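Local coordinates for galacto-N-biose/lacto-N-biose I transporter substrate-binding protein (Bifidobacterium longum, PDB 2Z8F), which binds galacto-N-biose and lacto-N-biose sugars, here lacto-N-tetraose, as the extracellular substrate-binding protein of an ABC transporter, probably to deliver them for uptake, at residues L24-G29 with A51-G56; S59-K64 with D76-G81. All blocks are in the same frame, centred on the assembly; numbering follows the deposited sequence.

Contact 1 (L24-G29 with A51-G56). With GAL (beta-D-galactopyranose), chain C.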
ATOM      1  N   LEU A  24      -0.626  11.309   3.804  1.00 17.11           N
ATOM      2  CA  LEU A  24      -0.978  11.464   2.412  1.00 16.94           C
ATOM      3  C   LEU A  24       0.004  12.415   1.729  1.00 17.62           C
ATOM      4  O   LEU A  24       0.562  13.296   2.412  1.00 18.19           O
ATOM      5  CB  LEU A  24      -2.441  11.942   2.263  1.00 15.80           C
ATOM      6  CG  LEU A  24      -3.472  10.963   2.888  1.00 15.58           C
ATOM      7  CD1 LEU A  24      -4.897  11.496   2.742  1.00 15.18           C
ATOM      8  CD2 LEU A  24      -3.381   9.542   2.328  1.00 19.87           C
ATOM      9  N   PRO A  25       0.220  12.237   0.416  1.00 18.08           N
ATOM     10  CA  PRO A  25       1.318  12.941  -0.253  1.00 17.96           C
ATOM     11  C   PRO A  25       1.179  14.464  -0.327  1.00 18.79           C
ATOM     12  O   PRO A  25       2.192  15.157  -0.208  1.00 19.17           O
ATOM     13  CB  PRO A  25       1.374  12.308  -1.653  1.00 19.39           C
ATOM     14  CG  PRO A  25       0.021  11.656  -1.864  1.00 19.11           C
ATOM     15  CD  PRO A  25      -0.477  11.291  -0.490  1.00 16.31           C
ATOM     16  N   ASP A  26      -0.028  14.990  -0.530  1.00 19.31           N
ATOM     17  CA  ASP A  26      -0.177  16.461  -0.606  1.00 19.31           C
ATOM     18  C   ASP A  26       0.768  17.074  -1.670  1.00 19.97           C
ATOM     19  O   ASP A  26       1.330  18.176  -1.487  1.00 20.40           O
ATOM     20  CB  ASP A  26       0.055  17.115   0.776  1.00 19.04           C
ATOM     21  CG  ASP A  26      -1.213  17.200   1.648  1.00 19.94           C
ATOM     22  OD1 ASP A  26      -2.351  17.016   1.135  1.00 19.42           O
ATOM     23  OD2 ASP A  26      -1.061  17.484   2.861  1.00 20.83           O
ATOM     24  N   SER A  27       0.937  16.372  -2.783  1.00 19.92           N
ATOM     25  CA  SER A  27       1.776  16.833  -3.903  1.00 21.73           C
ATOM     26  C   SER A  27       1.077  17.901  -4.733  1.00 22.14           C
ATOM     27  O   SER A  27      -0.132  18.067  -4.655  1.00 21.45           O
ATOM     28  CB  SER A  27       2.082  15.679  -4.843  1.00 22.54           C
ATOM     29  OG  SER A  27       2.781  14.671  -4.160  1.00 27.04           O
ATOM     30  N   GLU A  28       1.846  18.602  -5.564  1.00 23.43           N
ATOM     31  CA  GLU A  28       1.281  19.559  -6.507  1.00 25.05           C
ATOM     32  C   GLU A  28       0.239  18.876  -7.388  1.00 24.92           C
ATOM     33  O   GLU A  28       0.406  17.719  -7.781  1.00 26.21           O
ATOM     34  CB  GLU A  28       2.391  20.212  -7.348  1.00 25.14           C
ATOM     35  CG  GLU A  28       3.315  21.124  -6.541  1.00 27.59           C
ATOM     36  CD  GLU A  28       4.494  21.672  -7.335  1.00 30.14           C
ATOM     37  OE1 GLU A  28       4.702  21.256  -8.499  1.00 32.15           O
ATOM     38  OE2 GLU A  28       5.236  22.516  -6.782  1.00 30.89           O
ATOM     39  N   GLY A  29      -0.884  19.556  -7.628  1.00 24.88           N
ATOM     40  CA  GLY A  29      -1.960  18.984  -8.446  1.00 24.09           C
ATOM     41  C   GLY A  29      -3.050  18.281  -7.647  1.00 24.14           C
ATOM     42  O   GLY A  29      -4.164  18.056  -8.142  1.00 25.65           O
ATOM     43  N   ALA A  51      -5.567  19.097  10.920  1.00 20.33           N
ATOM     44  CA  ALA A  51      -4.929  18.037  10.139  1.00 21.24           C
ATOM     45  C   ALA A  51      -3.477  18.413   9.885  1.00 21.61           C
ATOM     46  O   ALA A  51      -3.167  19.549   9.455  1.00 22.47           O
ATOM     47  CB  ALA A  51      -5.657  17.810   8.817  1.00 22.10           C
ATOM     48  N   THR A  52      -2.584  17.471  10.164  1.00 21.21           N
ATOM     49  CA  THR A  52      -1.157  17.679   9.888  1.00 21.47           C
ATOM     50  C   THR A  52      -0.575  16.472   9.157  1.00 21.22           C
ATOM     51  O   THR A  52      -0.977  15.338   9.408  1.00 21.71           O
ATOM     52  CB  THR A  52      -0.355  17.948  11.176  1.00 21.36           C
ATOM     53  OG1 THR A  52      -0.571  16.891  12.110  1.00 24.14           O
ATOM     54  CG2 THR A  52      -0.791  19.257  11.844  1.00 22.83           C
ATOM     55  N   LYS A  53       0.337  16.731   8.222  1.00 20.34           N
ATOM     56  CA  LYS A  53       1.070  15.662   7.550  1.00 20.42           C
ATOM     57  C   LYS A  53       2.294  15.296   8.382  1.00 21.10           C
ATOM     58  O   LYS A  53       3.096  16.172   8.757  1.00 22.02           O
ATOM     59  CB  LYS A  53       1.486  16.116   6.149  1.00 20.36           C
ATOM     60  CG  LYS A  53       2.332  15.118   5.398  1.00 19.14           C
ATOM     61  CD  LYS A  53       2.556  15.569   3.954  1.00 19.74           C
ATOM     62  CE  LYS A  53       3.626  14.776   3.240  1.00 22.19           C
ATOM     63  NZ  LYS A  53       3.252  13.333   3.127  1.00 20.64           N
ATOM     64  N   PHE A  54       2.454  14.007   8.652  1.00 20.99           N
ATOM     65  CA  PHE A  54       3.640  13.508   9.341  1.00 21.71           C
ATOM     66  C   PHE A  54       4.903  13.931   8.601  1.00 22.57           C
ATOM     67  O   PHE A  54       5.029  13.716   7.402  1.00 21.09           O
ATOM     68  CB  PHE A  54       3.584  11.981   9.480  1.00 21.64           C
ATOM     69  CG  PHE A  54       4.819  11.382  10.104  1.00 21.27           C
ATOM     70  CD1 PHE A  54       5.168  11.677  11.423  1.00 22.72           C
ATOM     71  CD2 PHE A  54       5.624  10.519   9.368  1.00 21.60           C
ATOM     72  CE1 PHE A  54       6.325  11.116  12.000  1.00 23.20           C
ATOM     73  CE2 PHE A  54       6.771   9.952   9.941  1.00 22.86           C
ATOM     74  CZ  PHE A  54       7.122  10.263  11.253  1.00 20.89           C
ATOM     75  N   ASP A  55       5.821  14.572   9.331  1.00 24.71           N
ATOM     76  CA  ASP A  55       7.104  14.974   8.757  1.00 27.14           C
ATOM     77  C   ASP A  55       8.116  13.864   9.020  1.00 27.03           C
ATOM     78  O   ASP A  55       8.728  13.772  10.096  1.00 29.54           O
ATOM     79  CB  ASP A  55       7.576  16.315   9.331  1.00 27.91           C
ATOM     80  CG  ASP A  55       8.813  16.867   8.610  1.00 32.58           C
ATOM     81  OD1 ASP A  55       9.183  16.333   7.530  1.00 36.39           O
ATOM     82  OD2 ASP A  55       9.408  17.856   9.119  1.00 36.47           O
ATOM     83  N   GLY A  56       8.273  13.005   8.036  1.00 26.66           N
ATOM     84  CA  GLY A  56       9.158  11.864   8.160  1.00 25.62           C
ATOM     85  C   GLY A  56       8.769  10.788   7.170  1.00 25.32           C
ATOM     86  O   GLY A  56       7.780  10.925   6.445  1.00 25.18           O
TER
HETATM   87  C1  GAL C   4       1.004   4.430   1.097  1.00 14.68           C
HETATM   88  C2  GAL C   4      -0.156   3.851   1.901  1.00 16.01           C
HETATM   89  C3  GAL C   4      -1.450   4.087   1.141  1.00 15.43           C
HETATM   90  C4  GAL C   4      -1.613   5.585   0.812  1.00 16.11           C
HETATM   91  C5  GAL C   4      -0.390   6.095   0.046  1.00 15.38           C
HETATM   92  C6  GAL C   4      -0.427   7.603  -0.198  1.00 15.13           C
HETATM   93  O2  GAL C   4       0.041   2.451   2.036  1.00 17.22           O
HETATM   94  O3  GAL C   4      -2.504   3.613   1.934  1.00 15.59           O
HETATM   95  O4  GAL C   4      -1.788   6.240   2.038  1.00 15.61           O
HETATM   96  O5  GAL C   4       0.790   5.820   0.794  1.00 15.28           O
HETATM   97  O6  GAL C   4       0.551   7.943  -1.160  1.00 16.87           O

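Contact 2 (S59-K64 with D76-G81). With BGC (beta-D-glucopyranose), chain B.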
ATOM      1  N   SER A  59       7.511   4.622   7.460  1.00 22.78           N
ATOM      2  CA  SER A  59       7.694   3.599   8.518  1.00 22.75           C
ATOM      3  C   SER A  59       7.988   4.187   9.903  1.00 22.22           C
ATOM      4  O   SER A  59       7.943   3.484  10.917  1.00 22.73           O
ATOM      5  CB  SER A  59       8.801   2.601   8.137  1.00 23.64           C
ATOM      6  OG  SER A  59      10.078   3.230   8.078  1.00 23.90           O
ATOM      7  N   ASP A  60       8.309   5.477   9.946  1.00 21.52           N
ATOM      8  CA  ASP A  60       8.539   6.124  11.221  1.00 21.09           C
ATOM      9  C   ASP A  60       7.240   6.620  11.879  1.00 20.81           C
ATOM     10  O   ASP A  60       7.216   6.931  13.067  1.00 20.37           O
ATOM     11  CB  ASP A  60       9.551   7.270  11.053  1.00 21.82           C
ATOM     12  CG  ASP A  60      10.990   6.774  11.018  1.00 24.54           C
ATOM     13  OD1 ASP A  60      11.264   5.683  11.564  1.00 26.08           O
ATOM     14  OD2 ASP A  60      11.856   7.478  10.429  1.00 28.40           O
ATOM     15  N   MET A  61       6.154   6.679  11.115  1.00 19.91           N
ATOM     16  CA  MET A  61       4.921   7.234  11.671  1.00 20.11           C
ATOM     17  C   MET A  61       4.401   6.478  12.888  1.00 19.77           C
ATOM     18  O   MET A  61       4.086   7.097  13.897  1.00 20.85           O
ATOM     19  CB  MET A  61       3.828   7.411  10.615  1.00 19.46           C
ATOM     20  CG  MET A  61       2.580   8.034  11.192  1.00 18.08           C
ATOM     21  SD  MET A  61       1.538   8.756   9.929  1.00 19.74           S
ATOM     22  CE  MET A  61       0.086   9.058  10.941  1.00 18.90           C
ATOM     23  N   ILE A  62       4.302   5.145  12.818  1.00 20.38           N
ATOM     24  CA  ILE A  62       3.774   4.434  13.981  1.00 20.61           C
ATOM     25  C   ILE A  62       4.736   4.454  15.180  1.00 21.28           C
ATOM     26  O   ILE A  62       4.320   4.310  16.320  1.00 21.81           O
ATOM     27  CB  ILE A  62       3.273   3.000  13.653  1.00 21.12           C
ATOM     28  CG1 ILE A  62       4.395   2.116  13.111  1.00 21.89           C
ATOM     29  CG2 ILE A  62       2.068   3.095  12.692  1.00 20.71           C
ATOM     30  CD1 ILE A  62       4.072   0.589  13.177  1.00 22.95           C
ATOM     31  N   LYS A  63       6.015   4.683  14.904  1.00 22.02           N
ATOM     32  CA  LYS A  63       7.002   4.870  15.968  1.00 23.19           C
ATOM     33  C   LYS A  63       6.760   6.197  16.702  1.00 23.73           C
ATOM     34  O   LYS A  63       6.777   6.234  17.939  1.00 24.16           O
ATOM     35  CB  LYS A  63       8.410   4.828  15.384  1.00 23.53           C
ATOM     36  CG  LYS A  63       8.753   3.502  14.699  1.00 25.02           C
ATOM     37  CD  LYS A  63      10.148   3.545  14.073  1.00 29.22           C
ATOM     38  CE  LYS A  63      10.633   2.147  13.689  1.00 32.53           C
ATOM     39  NZ  LYS A  63       9.896   1.604  12.499  1.00 36.44           N
ATOM     40  N   LYS A  64       6.501   7.266  15.949  1.00 23.92           N
ATOM     41  CA  LYS A  64       6.118   8.550  16.555  1.00 25.60           C
ATOM     42  C   LYS A  64       4.806   8.431  17.339  1.00 25.76           C
ATOM     43  O   LYS A  64       4.687   8.979  18.437  1.00 26.44           O
ATOM     44  CB  LYS A  64       6.023   9.684  15.523  1.00 25.90           C
ATOM     45  CG  LYS A  64       5.657  11.061  16.170  1.00 29.21           C
ATOM     46  CD  LYS A  64       5.476  12.197  15.147  1.00 33.73           C
ATOM     47  CE  LYS A  64       4.820  13.455  15.764  1.00 35.49           C
ATOM     48  NZ  LYS A  64       5.421  13.852  17.084  1.00 36.64           N
ATOM     49  N   ASP A  76      -5.909  12.648  18.010  1.00 20.92           N
ATOM     50  CA  ASP A  76      -7.118  11.809  18.140  1.00 19.68           C
ATOM     51  C   ASP A  76      -7.185  10.724  17.075  1.00 19.63           C
ATOM     52  O   ASP A  76      -7.565   9.580  17.380  1.00 19.99           O
ATOM     53  CB  ASP A  76      -8.369  12.689  18.054  1.00 20.38           C
ATOM     54  CG  ASP A  76      -8.407  13.706  19.159  1.00 22.16           C
ATOM     55  OD1 ASP A  76      -8.789  13.331  20.287  1.00 21.16           O
ATOM     56  OD2 ASP A  76      -8.005  14.875  18.898  1.00 22.20           O
ATOM     57  N   LEU A  77      -6.797  11.097  15.855  1.00 19.00           N
ATOM     58  CA  LEU A  77      -6.905  10.266  14.667  1.00 18.73           C
ATOM     59  C   LEU A  77      -5.550  10.175  14.006  1.00 18.92           C
ATOM     60  O   LEU A  77      -4.837  11.186  13.891  1.00 18.96           O
ATOM     61  CB  LEU A  77      -7.876  10.906  13.666  1.00 18.69           C
ATOM     62  CG  LEU A  77      -9.365  10.901  14.014  1.00 19.13           C
ATOM     63  CD1 LEU A  77     -10.154  11.803  13.087  1.00 20.14           C
ATOM     64  CD2 LEU A  77      -9.905   9.441  13.940  1.00 20.00           C
ATOM     65  N   ALA A  78      -5.196   8.987  13.533  1.00 18.47           N
ATOM     66  CA  ALA A  78      -3.925   8.815  12.828  1.00 17.89           C
ATOM     67  C   ALA A  78      -4.028   7.774  11.734  1.00 17.92           C
ATOM     68  O   ALA A  78      -4.631   6.704  11.939  1.00 18.27           O
ATOM     69  CB  ALA A  78      -2.823   8.413  13.816  1.00 18.78           C
ATOM     70  N   GLN A  79      -3.413   8.050  10.589  1.00 17.85           N
ATOM     71  CA  GLN A  79      -3.366   7.051   9.518  1.00 17.51           C
ATOM     72  C   GLN A  79      -2.589   5.824  10.010  1.00 17.73           C
ATOM     73  O   GLN A  79      -1.492   5.962  10.542  1.00 17.92           O
ATOM     74  CB  GLN A  79      -2.686   7.625   8.272  1.00 17.67           C
ATOM     75  CG  GLN A  79      -2.613   6.619   7.127  1.00 16.84           C
ATOM     76  CD  GLN A  79      -2.071   7.222   5.862  1.00 19.14           C
ATOM     77  OE1 GLN A  79      -2.049   8.452   5.699  1.00 19.17           O
ATOM     78  NE2 GLN A  79      -1.635   6.367   4.942  1.00 19.09           N
ATOM     79  N   VAL A  80      -3.162   4.630   9.829  1.00 17.87           N
ATOM     80  CA  VAL A  80      -2.506   3.404  10.267  1.00 16.67           C
ATOM     81  C   VAL A  80      -2.782   2.400   9.160  1.00 16.76           C
ATOM     82  O   VAL A  80      -3.950   2.161   8.811  1.00 16.63           O
ATOM     83  CB  VAL A  80      -3.110   2.888  11.594  1.00 17.00           C
ATOM     84  CG1 VAL A  80      -2.550   1.501  11.952  1.00 17.58           C
ATOM     85  CG2 VAL A  80      -2.848   3.890  12.724  1.00 15.69           C
ATOM     86  N   GLY A  81      -1.712   1.842   8.593  1.00 16.90           N
ATOM     87  CA  GLY A  81      -1.856   0.918   7.472  1.00 15.83           C
ATOM     88  C   GLY A  81      -2.596  -0.302   7.978  1.00 16.92           C
ATOM     89  O   GLY A  81      -2.499  -0.627   9.160  1.00 17.91           O
TER
HETATM   90  C2  BGC B   1      13.545   0.647   6.479  1.00 30.46           C
HETATM   91  C3  BGC B   1      12.367   1.386   5.844  1.00 29.88           C
HETATM   92  C4  BGC B   1      11.136   0.466   5.648  1.00 26.98           C
HETATM   93  C5  BGC B   1      10.875  -0.316   6.946  1.00 27.80           C
HETATM   94  C6  BGC B   1       9.725  -1.328   6.894  1.00 27.20           C
HETATM   95  C1  BGC B   1      13.099  -0.106   7.716  1.00 28.66           C
HETATM   96  O1  BGC B   1      14.218  -0.824   8.185  1.00 29.58           O
HETATM   97  O2  BGC B   1      14.569   1.561   6.844  1.00 31.31           O
HETATM   98  O3  BGC B   1      12.822   1.906   4.615  1.00 33.65           O
HETATM   99  O4  BGC B   1       9.978   1.240   5.352  1.00 23.46           O
HETATM  100  O5  BGC B   1      12.048  -1.006   7.368  1.00 26.92           O
HETATM  101  O6  BGC B   1       9.321  -1.589   8.234  1.00 28.96           O

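Contact 1 (L24-G29 with A51-G56)
Lys53 reaches from the end of strand 47-53 to the loop 24-29 and sets its ammonium group on the backbone carbonyl of Leu24, NZ to O 2.8 Å. The amine does not lie in the plane of that carbonyl; it sits above it, 50° out, with a C=O...N angle of 126°. With CG anti to the backbone N, the side chain runs extended toward the loop and bends at its last torsion, chi4 63°, which turns NZ in onto the oxygen. On the way the methylenes lie against the same strip of main chain: CD is 3.4 Å from Leu24 O, and CE is 3.8 Å from Pro25 O. This is the tight part of the contact.

Toward solvent it loosens. Asp26 OD2 comes no nearer to the lysine chain than 4.2 Å, at CD, and its charge stays 6.0 Å from NZ, so OD2 and NZ form no salt bridge. The firmer hold on Asp26 is elsewhere, at OD1, which accepts a hydrogen bond from the backbone N of Val33 at the start of helix 33-43.

Pro25 points away from the lysine, and the Leu24 side chain ends up leading away from it; both belong to the glycan pocket. Leu24 CD2 lies 3.7 Å from O4 of a bound galactose, and Pro25 CD lies 3.6 Å from its O6. Both are van der Waals contacts of carbon with a sugar hydroxyl oxygen; the galactose is hydrogen-bonded to other residues, among them Asp128 and Gln79. The loop follows strand 16-22, consistent with the solute-binding protein fold, in which loops after the strands line the cleft. One charged hydrogen bond to a main-chain oxygen therefore ties the back of a pocket loop to the edge strand of the sheet, while its sugar side offers carbon.

Contact 2 (S59-K64 with D76-G81)
Met61 of helix 61-71 lays its methyl on Ala78 and Gln79 of strand 77-81, an apolar contact with CE 4.1 Å from Ala78 CB and also 4.1 Å from Gln79 CB. CG stands anti to the backbone N (chi1 -178°) and the chain continues extended, so the thioether reaches straight from the helix to the strand. CE also meets the strand's backbone, 3.5 Å from Gln79 O, while SD stays further off. Further along, Ile62 and Val80 both pack on Val88 of helix 85-90.

Strands 47-53 and 77-81 point the same way in the sheet, with strand 16-22 between them, and helix 61-71 links them in a beta-alpha-beta crossover. This helix-over-sheet layering belongs to the alpha/beta lobes of periplasmic-type binding proteins, and Met61 fills part of the layer together with Met21 and Phe54.

Polar interactions lie around this apolar core. Gln79 also has its CG anti to its backbone N, and the extended chain carries the amide away from the methionine into the sugar cleft: OE1 accepts from Arg23 N, while NE2 bonds to Ser290 OG and to O4 of the galactose that Leu24 and Pro25 also touch. Within the 59-64 segment, Lys63 bends at its last torsion and NZ bonds to Ser59 O at 3.1 Å, approaching from above the carbonyl plane.

Sugar contact in the segment 59-64 is made by Ser59, whose CB lies 3.3 Å from O4 of the bound glucose.

In the fold
Contact 2 is buried in the layer between helix 61-71 and the sheet, whereas contact 1 is only partly buried and opens to solvent around Lys53. Both reach the same mixed sheet, where strand 16-22 separates the edge strand 47-53 from strand 77-81. Their chemistry follows their place: a charged amine on a backbone oxygen at the edge, a methionine methyl on the strand inside. Phe54, next after the strand of contact 1, joins the two by packing on the helix of contact 2, with CE1 3.4 Å from Lys64 CD. Each contact also supplies pocket residues: Leu24 and Pro25 from one, Ser59 and Gln79 from the other.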